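Local structure of organophosphorus hydrolase (Pseudomonas oleovorans, 4O98) at residues T161-Q166 against K206-E211; E170-E175 against G187-A192; L61-D66 against P259-E264; P155-A160 against A197-M202. The protein hydrolyses organophosphorus triesters, as an engineered form of a lactonase, probably using the two-zinc centre of its metallo-beta-lactamase superfamily fold. All blocks are in the same frame, centred on the assembly; numbering follows the deposited sequence.

Contact 1: T161-Q166 against K206-E211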
loop_
_atom_site.group_PDB
_atom_site.type_symbol
_atom_site.label_atom_id
_atom_site.label_comp_id
_atom_site.label_asym_id
_atom_site.label_seq_id
_atom_site.Cartn_x
_atom_site.Cartn_y
_atom_site.Cartn_z
ATOM N N THR B 161 20.456 3.579 -22.728
ATOM C CA THR B 161 19.979 4.443 -23.794
ATOM C C THR B 161 18.706 5.126 -23.291
ATOM O O THR B 161 17.847 4.469 -22.693
ATOM C CB THR B 161 19.673 3.639 -25.072
ATOM O OG1 THR B 161 20.899 3.169 -25.647
ATOM C CG2 THR B 161 18.941 4.497 -26.098
ATOM N N VAL B 162 18.586 6.434 -23.515
ATOM C CA VAL B 162 17.396 7.174 -23.102
ATOM C C VAL B 162 16.451 7.391 -24.268
ATOM O O VAL B 162 16.808 8.032 -25.259
ATOM C CB VAL B 162 17.747 8.520 -22.468
ATOM C CG1 VAL B 162 16.471 9.310 -22.129
ATOM C CG2 VAL B 162 18.578 8.305 -21.225
ATOM N N GLU B 163 15.247 6.841 -24.154
ATOM C CA GLU B 163 14.226 6.999 -25.188
ATOM C C GLU B 163 13.253 8.121 -24.807
ATOM O O GLU B 163 12.558 8.036 -23.782
ATOM C CB GLU B 163 13.461 5.688 -25.372
ATOM C CG GLU B 163 14.348 4.480 -25.659
ATOM C CD GLU B 163 14.665 4.341 -27.138
ATOM O OE1 GLU B 163 15.175 3.273 -27.547
ATOM O OE2 GLU B 163 14.394 5.308 -27.889
ATOM N N VAL B 164 13.213 9.172 -25.624
ATOM C CA VAL B 164 12.329 10.302 -25.367
ATOM C C VAL B 164 11.431 10.498 -26.585
ATOM O O VAL B 164 11.902 10.425 -27.718
ATOM C CB VAL B 164 13.136 11.585 -25.033
ATOM C CG1 VAL B 164 14.028 11.966 -26.182
ATOM C CG2 VAL B 164 12.217 12.743 -24.689
ATOM N N PRO B 165 10.124 10.701 -26.361
ATOM C CA PRO B 165 9.222 10.909 -27.504
ATOM C C PRO B 165 9.650 12.140 -28.303
ATOM O O PRO B 165 10.039 13.147 -27.698
ATOM C CB PRO B 165 7.858 11.157 -26.842
ATOM C CG PRO B 165 7.970 10.541 -25.469
ATOM C CD PRO B 165 9.410 10.714 -25.068
ATOM N N GLN B 166 9.582 12.059 -29.629
ATOM C CA GLN B 166 10.094 13.128 -30.480
ATOM C C GLN B 166 9.426 14.478 -30.226
ATOM O O GLN B 166 10.102 15.506 -30.133
ATOM C CB GLN B 166 9.988 12.757 -31.959
ATOM C CG GLN B 166 10.539 13.851 -32.864
ATOM C CD GLN B 166 10.970 13.333 -34.206
ATOM O OE1 GLN B 166 10.142 12.932 -35.022
ATOM N NE2 GLN B 166 12.281 13.335 -34.449
ATOM N N LYS B 206 17.990 9.045 -27.610
ATOM C CA LYS B 206 17.266 8.589 -28.786
ATOM C C LYS B 206 15.833 9.125 -28.855
ATOM O O LYS B 206 14.937 8.619 -28.173
ATOM C CB LYS B 206 17.278 7.057 -28.822
ATOM C CG LYS B 206 16.495 6.413 -29.962
ATOM C CD LYS B 206 16.732 4.886 -29.975
ATOM C CE LYS B 206 15.602 4.126 -30.683
ATOM N NZ LYS B 206 15.572 2.664 -30.330
ATOM N N PRO B 207 15.613 10.166 -29.673
ATOM C CA PRO B 207 14.230 10.581 -29.927
ATOM C C PRO B 207 13.569 9.599 -30.882
ATOM O O PRO B 207 14.144 9.290 -31.923
ATOM C CB PRO B 207 14.387 11.963 -30.577
ATOM C CG PRO B 207 15.777 12.416 -30.187
ATOM C CD PRO B 207 16.585 11.154 -30.168
ATOM N N TYR B 208 12.393 9.099 -30.513
ATOM C CA TYR B 208 11.664 8.124 -31.317
ATOM C C TYR B 208 10.327 8.717 -31.747
ATOM O O TYR B 208 9.754 9.540 -31.029
ATOM C CB TYR B 208 11.430 6.832 -30.522
ATOM C CG TYR B 208 10.511 6.992 -29.319
ATOM C CD1 TYR B 208 9.124 6.913 -29.461
ATOM C CD2 TYR B 208 11.029 7.209 -28.041
ATOM C CE1 TYR B 208 8.274 7.060 -28.373
ATOM C CE2 TYR B 208 10.182 7.347 -26.937
ATOM C CZ TYR B 208 8.805 7.272 -27.118
ATOM O OH TYR B 208 7.945 7.410 -26.058
ATOM N N LYS B 209 9.830 8.293 -32.909
ATOM C CA LYS B 209 8.559 8.796 -33.430
ATOM C C LYS B 209 7.384 7.940 -32.963
ATOM O O LYS B 209 7.581 6.903 -32.329
ATOM C CB LYS B 209 8.581 8.860 -34.957
ATOM C CG LYS B 209 9.691 9.724 -35.525
ATOM C CD LYS B 209 9.574 9.877 -37.038
ATOM C CE LYS B 209 10.887 10.378 -37.642
ATOM N NZ LYS B 209 11.502 11.481 -36.849
ATOM N N THR B 210 6.167 8.379 -33.292
ATOM C CA THR B 210 4.917 7.675 -32.954
ATOM C C THR B 210 4.915 6.200 -33.391
ATOM O O THR B 210 4.099 5.394 -32.931
ATOM C CB THR B 210 3.687 8.409 -33.574
ATOM O OG1 THR B 210 2.506 7.610 -33.425
ATOM C CG2 THR B 210 3.912 8.695 -35.057
ATOM N N GLU B 211 5.854 5.876 -34.276
ATOM C CA GLU B 211 6.004 4.562 -34.878
ATOM C C GLU B 211 7.272 3.909 -34.337
ATOM O O GLU B 211 8.007 4.516 -33.551
ATOM C CB GLU B 211 6.111 4.739 -36.392
ATOM C CG GLU B 211 6.328 6.207 -36.776
ATOM C CD GLU B 211 6.611 6.427 -38.253
ATOM O OE1 GLU B 211 6.777 7.603 -38.645
ATOM O OE2 GLU B 211 6.674 5.435 -39.016
#
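Val-162, Val-164 and Gln-166 alternate with Lys-206 and Tyr-208 in four backbone hydrogen bonds. Lys-206 N reaches Val-162 O at 2.8 Å with an N-H...O angle of 163°. Val-164 gives its N to Lys-206 O and takes Tyr-208 N on its own O, and Gln-166 N ends the series on Tyr-208 O at 2.9 Å. This is a parallel register, with Glu-163 beside Lys-206 and Val-164 beside Pro-207. Pro-207 adds a CA-H...O contact, its CA 3.2 Å from Val-164 O.

Polar side chains make two further links. Glu-163 bends at chi2 (-86°), laying its carboxylate along the extended Lys-206 chain; OE1 accepts Lys-206 NZ at 2.9 Å through its syn lone pair in a salt bridge, while OE2 lies against the lysine methylenes. Further on, Lys-209 NZ donates to Gln-166 OE1 at 2.7 Å, coming in well to one side of the C=O direction.

The aromatic contribution is Tyr-208. With chi1 at 66° its ring folds back over Pro-165, whose CA makes a CH-pi contact 3.9 Å from the ring centroid; Glu-163 C lies at the ring edge. The hydroxyl bonds to Tyr-233 OH of strand 231-237, tying the two sheets together. Neighbouring parallel strands joined through intervening helices form a beta-alpha-beta crossover, here at the margin of the seven-stranded sheet of the alpha-beta/beta-alpha sandwich.

Contact 2: E170-E175 against G187-A192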
loop_
_atom_site.group_PDB
_atom_site.type_symbol
_atom_site.label_atom_id
_atom_site.label_comp_id
_atom_site.label_asym_id
_atom_site.label_seq_id
_atom_site.Cartn_x
_atom_site.Cartn_y
_atom_site.Cartn_z
ATOM N N GLU B 170 11.448 17.870 -29.312
ATOM C CA GLU B 170 11.275 19.047 -30.173
ATOM C C GLU B 170 10.677 20.244 -29.420
ATOM O O GLU B 170 10.812 21.390 -29.850
ATOM C CB GLU B 170 10.413 18.705 -31.392
ATOM C CG GLU B 170 11.052 17.686 -32.353
ATOM C CD GLU B 170 10.094 17.226 -33.444
ATOM O OE1 GLU B 170 8.859 17.294 -33.223
ATOM O OE2 GLU B 170 10.576 16.792 -34.516
ATOM N N PHE B 171 10.016 19.981 -28.298
ATOM C CA PHE B 171 9.473 21.059 -27.482
ATOM C C PHE B 171 10.487 21.526 -26.435
ATOM O O PHE B 171 10.936 22.669 -26.477
ATOM C CB PHE B 171 8.171 20.613 -26.822
ATOM C CG PHE B 171 7.553 21.646 -25.916
ATOM C CD1 PHE B 171 6.821 22.709 -26.439
ATOM C CD2 PHE B 171 7.677 21.535 -24.537
ATOM C CE1 PHE B 171 6.244 23.654 -25.610
ATOM C CE2 PHE B 171 7.097 22.472 -23.698
ATOM C CZ PHE B 171 6.379 23.537 -24.237
ATOM N N TRP B 172 10.866 20.638 -25.517
ATOM C CA TRP B 172 11.668 21.037 -24.360
ATOM C C TRP B 172 13.134 21.336 -24.665
ATOM O O TRP B 172 13.777 22.088 -23.931
ATOM C CB TRP B 172 11.608 19.970 -23.265
ATOM C CG TRP B 172 10.275 19.833 -22.635
ATOM C CD1 TRP B 172 9.364 18.845 -22.861
ATOM C CD2 TRP B 172 9.685 20.716 -21.678
ATOM N NE1 TRP B 172 8.246 19.052 -22.094
ATOM C CE2 TRP B 172 8.418 20.195 -21.355
ATOM C CE3 TRP B 172 10.107 21.897 -21.058
ATOM C CZ2 TRP B 172 7.558 20.821 -20.438
ATOM C CZ3 TRP B 172 9.262 22.512 -20.150
ATOM C CH2 TRP B 172 8.002 21.970 -19.842
ATOM N N LEU B 173 13.670 20.726 -25.718
ATOM C CA LEU B 173 15.094 20.846 -26.025
ATOM C C LEU B 173 15.376 21.889 -27.108
ATOM O O LEU B 173 16.533 22.148 -27.446
ATOM C CB LEU B 173 15.671 19.486 -26.425
ATOM C CG LEU B 173 15.496 18.408 -25.353
ATOM C CD1 LEU B 173 16.224 17.124 -25.723
ATOM C CD2 LEU B 173 15.962 18.930 -23.994
ATOM N N ASP B 174 14.317 22.493 -27.637
ATOM C CA ASP B 174 14.451 23.541 -28.646
ATOM C C ASP B 174 14.738 24.912 -28.019
ATOM O O ASP B 174 13.919 25.450 -27.274
ATOM C CB ASP B 174 13.182 23.598 -29.493
ATOM C CG ASP B 174 13.269 24.616 -30.603
ATOM O OD1 ASP B 174 14.000 24.355 -31.580
ATOM O OD2 ASP B 174 12.593 25.663 -30.507
ATOM N N GLU B 175 15.905 25.465 -28.338
ATOM C CA GLU B 175 16.342 26.772 -27.842
ATOM C C GLU B 175 15.358 27.914 -28.074
ATOM O O GLU B 175 15.104 28.706 -27.170
ATOM C CB GLU B 175 17.679 27.149 -28.483
ATOM C CG GLU B 175 18.887 26.457 -27.876
ATOM C CD GLU B 175 20.192 27.006 -28.421
ATOM O OE1 GLU B 175 20.146 27.879 -29.324
ATOM O OE2 GLU B 175 21.262 26.566 -27.943
ATOM N N GLY B 187 12.948 27.362 -16.281
ATOM C CA GLY B 187 13.705 26.494 -15.397
ATOM C C GLY B 187 13.518 25.032 -15.779
ATOM O O GLY B 187 14.445 24.220 -15.681
ATOM N N MET B 188 12.308 24.698 -16.216
ATOM C CA MET B 188 12.008 23.343 -16.633
ATOM C C MET B 188 12.739 23.023 -17.925
ATOM O O MET B 188 13.184 21.886 -18.125
ATOM C CB MET B 188 10.504 23.148 -16.801
ATOM C CG MET B 188 9.740 23.075 -15.476
ATOM S SD MET B 188 8.003 22.653 -15.733
ATOM C CE MET B 188 7.384 24.194 -16.409
ATOM N N PHE B 189 12.869 24.025 -18.797
ATOM C CA PHE B 189 13.612 23.848 -20.040
ATOM C C PHE B 189 15.089 23.562 -19.749
ATOM O O PHE B 189 15.672 22.642 -20.328
ATOM C CB PHE B 189 13.458 25.065 -20.964
ATOM C CG PHE B 189 12.135 25.109 -21.706
ATOM C CD1 PHE B 189 11.010 25.681 -21.121
ATOM C CD2 PHE B 189 12.025 24.596 -22.988
ATOM C CE1 PHE B 189 9.806 25.725 -21.786
ATOM C CE2 PHE B 189 10.813 24.641 -23.666
ATOM C CZ PHE B 189 9.704 25.205 -23.059
ATOM N N LYS B 190 15.683 24.335 -18.844
ATOM C CA LYS B 190 17.082 24.147 -18.481
ATOM C C LYS B 190 17.280 22.778 -17.831
ATOM O O LYS B 190 18.229 22.060 -18.145
ATOM C CB LYS B 190 17.545 25.245 -17.516
ATOM C CG LYS B 190 18.218 26.466 -18.167
ATOM C CD LYS B 190 17.218 27.457 -18.757
ATOM C CE LYS B 190 17.899 28.766 -19.183
ATOM N NZ LYS B 190 18.344 29.610 -18.022
ATOM N N MET B 191 16.383 22.428 -16.915
ATOM C CA MET B 191 16.451 21.135 -16.249
ATOM C C MET B 191 16.344 19.987 -17.252
ATOM O O MET B 191 17.097 19.027 -17.175
ATOM C CB MET B 191 15.371 21.020 -15.172
ATOM C CG MET B 191 15.672 21.796 -13.901
ATOM S SD MET B 191 14.249 21.730 -12.801
ATOM C CE MET B 191 14.880 22.571 -11.342
ATOM N N ALA B 192 15.426 20.094 -18.205
ATOM C CA ALA B 192 15.290 19.052 -19.211
ATOM C C ALA B 192 16.607 18.905 -19.967
ATOM O O ALA B 192 17.156 17.806 -20.076
ATOM C CB ALA B 192 14.171 19.373 -20.155
#
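Phe-171, Trp-172 and Phe-189 form an aromatic cluster where helix 166-172 meets helix 186-201, beside the zinc site. No hydrogen bond crosses between the segments; the evidence for their association is ring and carbon packing. The six-membered ring of Trp-172 and the Phe-189 ring have centroids 4.6 Å apart and planes inclined at 49°, an oblique pair in which Trp-172 CE3 stands over the centre of the Phe-189 face. Phe-171 closes the cluster: its CE2 lies 3.8 Å from Phe-189 CZ, again with tilted planes, and also rests over the Trp-172 face.

Backbone carbonyls of the first helix frame the Phe-189 ring. Phe-171 O lies near its plane, 3.4 Å from CE2, a position consistent with weak electrostatic attraction to the ring hydrogens. Trp-172 O comes to 3.2 Å from Phe-189 CD2 but sits off the plane.

On the indole's outer end, Met-188 CB packs 3.6 Å from Trp-172 CZ3, and the chain bends at chi3 (-73°) to carry SD and CE past CH2 in an oblique Met-aromatic contact. Nearer the backbone, Trp-172 CB meets Ala-192 CB at 4.1 Å, with Leu-173 CD2 touching the same alanine.

Trp-172 and Met-188 both reach His-141, a zinc ligand, so this helix pair lies behind a first-shell ligand. Phe-171 and Phe-189 instead turn to Thr-177 of helix 175-179, while Met-188 touches Pro-142 of helix 142-145.

Contact 3: L61-D66 against P259-E264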
loop_
_atom_site.group_PDB
_atom_site.type_symbol
_atom_site.label_atom_id
_atom_site.label_comp_id
_atom_site.label_asym_id
_atom_site.label_seq_id
_atom_site.Cartn_x
_atom_site.Cartn_y
_atom_site.Cartn_z
ATOM N N LEU B 61 -5.599 26.550 -7.533
ATOM C CA LEU B 61 -4.706 27.069 -8.576
ATOM C C LEU B 61 -4.559 26.050 -9.703
ATOM O O LEU B 61 -4.759 26.351 -10.891
ATOM C CB LEU B 61 -3.330 27.379 -7.950
ATOM C CG LEU B 61 -2.649 28.751 -8.048
ATOM C CD1 LEU B 61 -3.545 29.879 -7.542
ATOM C CD2 LEU B 61 -1.329 28.720 -7.273
ATOM N N LEU B 62 -4.208 24.840 -9.278
ATOM C CA LEU B 62 -4.016 23.679 -10.102
ATOM C C LEU B 62 -5.306 22.890 -9.918
ATOM O O LEU B 62 -5.368 22.100 -8.996
ATOM C CB LEU B 62 -2.794 22.942 -9.524
ATOM C CG LEU B 62 -1.854 23.767 -8.592
ATOM C CD1 LEU B 62 -0.810 22.923 -7.882
ATOM C CD2 LEU B 62 -1.112 24.917 -9.278
ATOM N N LYS B 63 -6.331 23.168 -10.755
ATOM C CA LYS B 63 -7.735 22.652 -10.649
ATOM C C LYS B 63 -8.771 23.304 -11.633
ATOM O O LYS B 63 -8.463 24.288 -12.318
ATOM C CB LYS B 63 -8.270 22.772 -9.213
ATOM C CG LYS B 63 -8.069 21.515 -8.335
ATOM C CD LYS B 63 -7.635 20.311 -9.174
ATOM C CE LYS B 63 -6.670 19.379 -8.458
ATOM N NZ LYS B 63 -6.216 18.383 -9.473
ATOM N N GLY B 64 -9.992 22.752 -11.691
ATOM C CA GLY B 64 -11.097 23.343 -12.448
ATOM C C GLY B 64 -12.544 23.147 -11.946
ATOM O O GLY B 64 -13.472 23.057 -12.764
ATOM N N ILE B 65 -12.751 23.063 -10.622
ATOM C CA ILE B 65 -14.105 23.016 -10.020
ATOM C C ILE B 65 -14.202 23.837 -8.734
ATOM O O ILE B 65 -13.215 24.398 -8.263
ATOM C CB ILE B 65 -14.579 21.580 -9.618
ATOM C CG1 ILE B 65 -13.622 20.942 -8.601
ATOM C CG2 ILE B 65 -14.812 20.699 -10.828
ATOM C CD1 ILE B 65 -14.103 19.611 -8.050
ATOM N N ASP B 66 -15.396 23.854 -8.149
ATOM C CA ASP B 66 -15.689 24.628 -6.941
ATOM C C ASP B 66 -14.820 24.244 -5.736
ATOM O O ASP B 66 -14.577 23.053 -5.512
ATOM C CB ASP B 66 -17.157 24.407 -6.582
ATOM C CG ASP B 66 -17.774 25.602 -5.906
ATOM O OD1 ASP B 66 -17.064 26.625 -5.749
ATOM O OD2 ASP B 66 -18.976 25.520 -5.557
ATOM N N PRO B 259 -12.704 13.463 -14.170
ATOM C CA PRO B 259 -11.533 13.593 -15.050
ATOM C C PRO B 259 -11.511 14.915 -15.823
ATOM O O PRO B 259 -10.458 15.278 -16.376
ATOM C CB PRO B 259 -11.675 12.409 -16.011
ATOM C CG PRO B 259 -12.584 11.435 -15.299
ATOM C CD PRO B 259 -13.540 12.303 -14.517
ATOM N N GLU B 260 -12.634 15.632 -15.850
ATOM C CA GLU B 260 -12.665 16.918 -16.544
ATOM C C GLU B 260 -11.941 17.994 -15.746
ATOM O O GLU B 260 -11.612 19.059 -16.278
ATOM C CB GLU B 260 -14.098 17.356 -16.874
ATOM C CG GLU B 260 -14.804 16.451 -17.885
ATOM C CD GLU B 260 -14.186 16.546 -19.263
ATOM O OE1 GLU B 260 -13.879 17.683 -19.682
ATOM O OE2 GLU B 260 -14.000 15.494 -19.922
ATOM N N VAL B 261 -11.685 17.715 -14.472
ATOM C CA VAL B 261 -10.883 18.618 -13.658
ATOM C C VAL B 261 -9.450 18.626 -14.188
ATOM O O VAL B 261 -8.842 17.565 -14.390
ATOM C CB VAL B 261 -10.865 18.188 -12.194
ATOM C CG1 VAL B 261 -9.879 19.023 -11.425
ATOM C CG2 VAL B 261 -12.254 18.314 -11.582
ATOM N N VAL B 262 -8.911 19.820 -14.411
ATOM C CA VAL B 262 -7.607 19.948 -15.045
ATOM C C VAL B 262 -6.547 20.340 -14.048
ATOM O O VAL B 262 -6.847 20.672 -12.899
ATOM C CB VAL B 262 -7.633 20.987 -16.173
ATOM C CG1 VAL B 262 -8.744 20.663 -17.144
ATOM C CG2 VAL B 262 -7.819 22.386 -15.608
ATOM N N TRP B 263 -5.301 20.308 -14.505
ATOM C CA TRP B 263 -4.151 20.631 -13.674
ATOM C C TRP B 263 -3.482 21.887 -14.241
ATOM O O TRP B 263 -3.329 22.008 -15.462
ATOM C CB TRP B 263 -3.201 19.429 -13.684
ATOM C CG TRP B 263 -1.931 19.575 -12.911
ATOM C CD1 TRP B 263 -0.667 19.679 -13.417
ATOM C CD2 TRP B 263 -1.794 19.597 -11.486
ATOM N NE1 TRP B 263 0.247 19.779 -12.393
ATOM C CE2 TRP B 263 -0.420 19.731 -11.198
ATOM C CE3 TRP B 263 -2.701 19.512 -10.424
ATOM C CZ2 TRP B 263 0.064 19.782 -9.892
ATOM C CZ3 TRP B 263 -2.220 19.564 -9.134
ATOM C CH2 TRP B 263 -0.852 19.695 -8.877
ATOM N N GLU B 264 -3.087 22.816 -13.370
ATOM C CA GLU B 264 -2.513 24.093 -13.810
ATOM C C GLU B 264 -1.268 23.932 -14.694
ATOM O O GLU B 264 -0.974 24.801 -15.517
ATOM C CB GLU B 264 -2.164 24.961 -12.599
ATOM C CG GLU B 264 -1.685 26.382 -12.900
ATOM C CD GLU B 264 -2.829 27.378 -13.021
ATOM O OE1 GLU B 264 -2.657 28.544 -12.590
ATOM O OE2 GLU B 264 -3.897 26.997 -13.549
#
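Leu-61 O faces the carboxylate of Glu-264, with OE2 at 2.9 Å; both atoms are acceptors, so the approach counts as no bond and may be unfavourable if the glutamate is charged. Leu-62 follows with the main apolar contact. Its CB stands over the six-membered ring of the engineered Trp-263, 3.7 Å from the centroid and 21° off the normal, giving a CH-pi contact. Its CD1 reaches Trp-263 CH2 at 3.4 Å, whereas CD2 turns to Glu-264 CB at 3.5 Å.

Lys-63 brings CA to 3.1 Å from Val-262 O in a bent CA-H...O contact. Its chain, kinked at chi2 (-12°, nearly eclipsed) and again at chi3, turns toward Val-261 and the Trp-263 edge; CD presses tightly on Val-261 CG1, and NZ ends near the plane of the Trp-263 ring, buried with no polar partner in the model. Last, Ile-65 crosses Val-261 at about a right angle, with CG2 atoms 3.6 Å apart.

Two irregular loops are thus joined mainly by side-chain packing, without hydrogen bonds between them. With the side chain of Trp-263 about 6 Å from a zinc ion and touching the likewise engineered Ile-250, they form part of the active-site surroundings of this metallo-beta-lactamase fold.

Contact 4: P155-A160 against A197-M202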
loop_
_atom_site.group_PDB
_atom_site.type_symbol
_atom_site.label_atom_id
_atom_site.label_comp_id
_atom_site.label_asym_id
_atom_site.label_seq_id
_atom_site.Cartn_x
_atom_site.Cartn_y
_atom_site.Cartn_z
ATOM N N PRO B 155 26.148 10.599 -15.568
ATOM C CA PRO B 155 24.873 9.929 -15.835
ATOM C C PRO B 155 24.559 8.893 -14.761
ATOM O O PRO B 155 25.408 8.053 -14.448
ATOM C CB PRO B 155 25.123 9.221 -17.176
ATOM C CG PRO B 155 26.615 9.142 -17.302
ATOM C CD PRO B 155 27.112 10.394 -16.661
ATOM N N ALA B 156 23.351 8.961 -14.207
ATOM C CA ALA B 156 22.923 8.020 -13.185
ATOM C C ALA B 156 22.839 6.589 -13.738
ATOM O O ALA B 156 23.079 5.626 -13.008
ATOM C CB ALA B 156 21.589 8.456 -12.595
ATOM N N TYR B 157 22.499 6.464 -15.021
ATOM C CA TYR B 157 22.400 5.165 -15.674
ATOM C C TYR B 157 23.377 5.116 -16.849
ATOM O O TYR B 157 22.986 5.266 -18.014
ATOM C CB TYR B 157 20.940 4.888 -16.074
ATOM C CG TYR B 157 20.068 5.032 -14.851
ATOM C CD1 TYR B 157 20.000 4.011 -13.906
ATOM C CD2 TYR B 157 19.394 6.225 -14.584
ATOM C CE1 TYR B 157 19.247 4.153 -12.747
ATOM C CE2 TYR B 157 18.634 6.369 -13.429
ATOM C CZ TYR B 157 18.567 5.333 -12.515
ATOM O OH TYR B 157 17.829 5.480 -11.356
ATOM N N PRO B 158 24.664 4.887 -16.526
ATOM C CA PRO B 158 25.826 5.060 -17.412
ATOM C C PRO B 158 25.755 4.196 -18.671
ATOM O O PRO B 158 26.216 4.626 -19.725
ATOM C CB PRO B 158 27.009 4.636 -16.532
ATOM C CG PRO B 158 26.407 3.719 -15.494
ATOM C CD PRO B 158 25.047 4.314 -15.219
ATOM N N ASN B 159 25.164 3.012 -18.565
ATOM C CA ASN B 159 25.058 2.104 -19.703
ATOM C C ASN B 159 23.738 2.175 -20.440
ATOM O O ASN B 159 23.498 1.392 -21.352
ATOM C CB ASN B 159 25.280 0.669 -19.238
ATOM C CG ASN B 159 26.624 0.488 -18.600
ATOM O OD1 ASN B 159 27.620 1.020 -19.088
ATOM N ND2 ASN B 159 26.663 -0.230 -17.483
ATOM N N ALA B 160 22.875 3.106 -20.051
ATOM C CA ALA B 160 21.515 3.123 -20.593
ATOM C C ALA B 160 21.339 4.006 -21.829
ATOM O O ALA B 160 21.989 5.040 -21.971
ATOM C CB ALA B 160 20.527 3.526 -19.513
ATOM N N ALA B 197 21.638 15.970 -21.269
ATOM C CA ALA B 197 22.971 16.311 -21.771
ATOM C C ALA B 197 24.028 15.188 -21.799
ATOM O O ALA B 197 24.617 14.941 -22.855
ATOM C CB ALA B 197 23.515 17.571 -21.059
ATOM N N PRO B 198 24.275 14.509 -20.657
ATOM C CA PRO B 198 25.360 13.515 -20.650
ATOM C C PRO B 198 25.093 12.318 -21.551
ATOM O O PRO B 198 26.047 11.691 -22.008
ATOM C CB PRO B 198 25.410 13.049 -19.193
ATOM C CG PRO B 198 24.722 14.124 -18.405
ATOM C CD PRO B 198 23.670 14.664 -19.319
ATOM N N TYR B 199 23.826 12.009 -21.803
ATOM C CA TYR B 199 23.477 10.878 -22.657
ATOM C C TYR B 199 23.618 11.278 -24.125
ATOM O O TYR B 199 24.052 10.482 -24.961
ATOM C CB TYR B 199 22.070 10.348 -22.318
ATOM C CG TYR B 199 21.966 9.849 -20.875
ATOM C CD1 TYR B 199 21.661 10.718 -19.833
ATOM C CD2 TYR B 199 22.214 8.517 -20.559
ATOM C CE1 TYR B 199 21.586 10.272 -18.520
ATOM C CE2 TYR B 199 22.153 8.063 -19.251
ATOM C CZ TYR B 199 21.836 8.944 -18.238
ATOM O OH TYR B 199 21.768 8.484 -16.943
ATOM N N ALA B 200 23.268 12.526 -24.426
ATOM C CA ALA B 200 23.476 13.085 -25.760
ATOM C C ALA B 200 24.970 13.125 -26.136
ATOM O O ALA B 200 25.330 12.951 -27.301
ATOM C CB ALA B 200 22.861 14.476 -25.849
ATOM N N LYS B 201 25.823 13.349 -25.139
ATOM C CA LYS B 201 27.272 13.397 -25.325
ATOM C C LYS B 201 27.838 12.053 -25.774
ATOM O O LYS B 201 28.724 12.000 -26.628
ATOM C CB LYS B 201 27.965 13.828 -24.025
ATOM C CG LYS B 201 28.253 15.324 -23.904
ATOM C CD LYS B 201 27.170 16.150 -24.579
ATOM C CE LYS B 201 26.621 17.242 -23.666
ATOM N NZ LYS B 201 25.337 17.787 -24.213
ATOM N N MET B 202 27.337 10.969 -25.186
ATOM C CA MET B 202 27.805 9.636 -25.541
ATOM C C MET B 202 26.877 8.967 -26.551
ATOM O O MET B 202 26.895 7.747 -26.708
ATOM C CB MET B 202 27.990 8.773 -24.288
ATOM C CG MET B 202 26.831 8.818 -23.322
ATOM S SD MET B 202 27.066 7.863 -21.797
ATOM C CE MET B 202 28.568 8.603 -21.159
#
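Tyr-199 drives its phenol between Pro-155 and Tyr-157, and the close packing gathers around that ring. Tyr-157 N donates to Tyr-199 OH at 2.9 Å with an N-H...O angle of 163°, a nearly straight bond. Tyr-157 O lies in the ring plane at the edge, 3.2 Å from Tyr-199 CE2, so both backbone polar atoms of Tyr-157 face the phenol, N at the hydroxyl and O at the ring edge. Pro-155 CB comes in obliquely to 3.5 Å from Tyr-199 CZ. Chi1 of -61° sets Tyr-199 CG anti to its carbonyl carbon and sends the ring out from helix 186-201 into the loop.

The remainder is looser. The two proline rings run antiparallel alongside each other, Pro-155 CD 4.0 Å from Pro-198 CB. Met-202, exposed after the helix, bends at chi3 so that CE only brushes Pro-155 CG at 4.4 Å, with SD 3.9 Å from Pro-158 O.

Tyr-199 OH is also bonded to Leu-148 O. The two bonds fix the position of the hydroxyl, whereas the ring's turn is limited by Pro-155 CB and, at its edge, Tyr-157 O. This implies a hydroxyl partnered by backbone groups of the loop and of Leu-148.

Contacts 1, 2 and 4 share one part of the chain: strand 161-165 runs into helix 166-172, and helix 186-201, used by contacts 2 and 4, leads to strand 205-208. Contacts 1 and 4 touch, Val-162 CG2 lying 3.7 Å from Tyr-199 CD2, so strand and loop pack on the same helix side chain. Contact 3 stands apart, its centre about 36 Å from that of contact 4 and on the opposite side of the chain's centre. Contacts 2 and 3, about 8 Å apart at their nearest atoms, both approach the zinc pair: the side chains of Met-188 and Trp-263 lie about 7 and 6 Å from a zinc ion, that of Pro-165 in contact 1 about 12 Å.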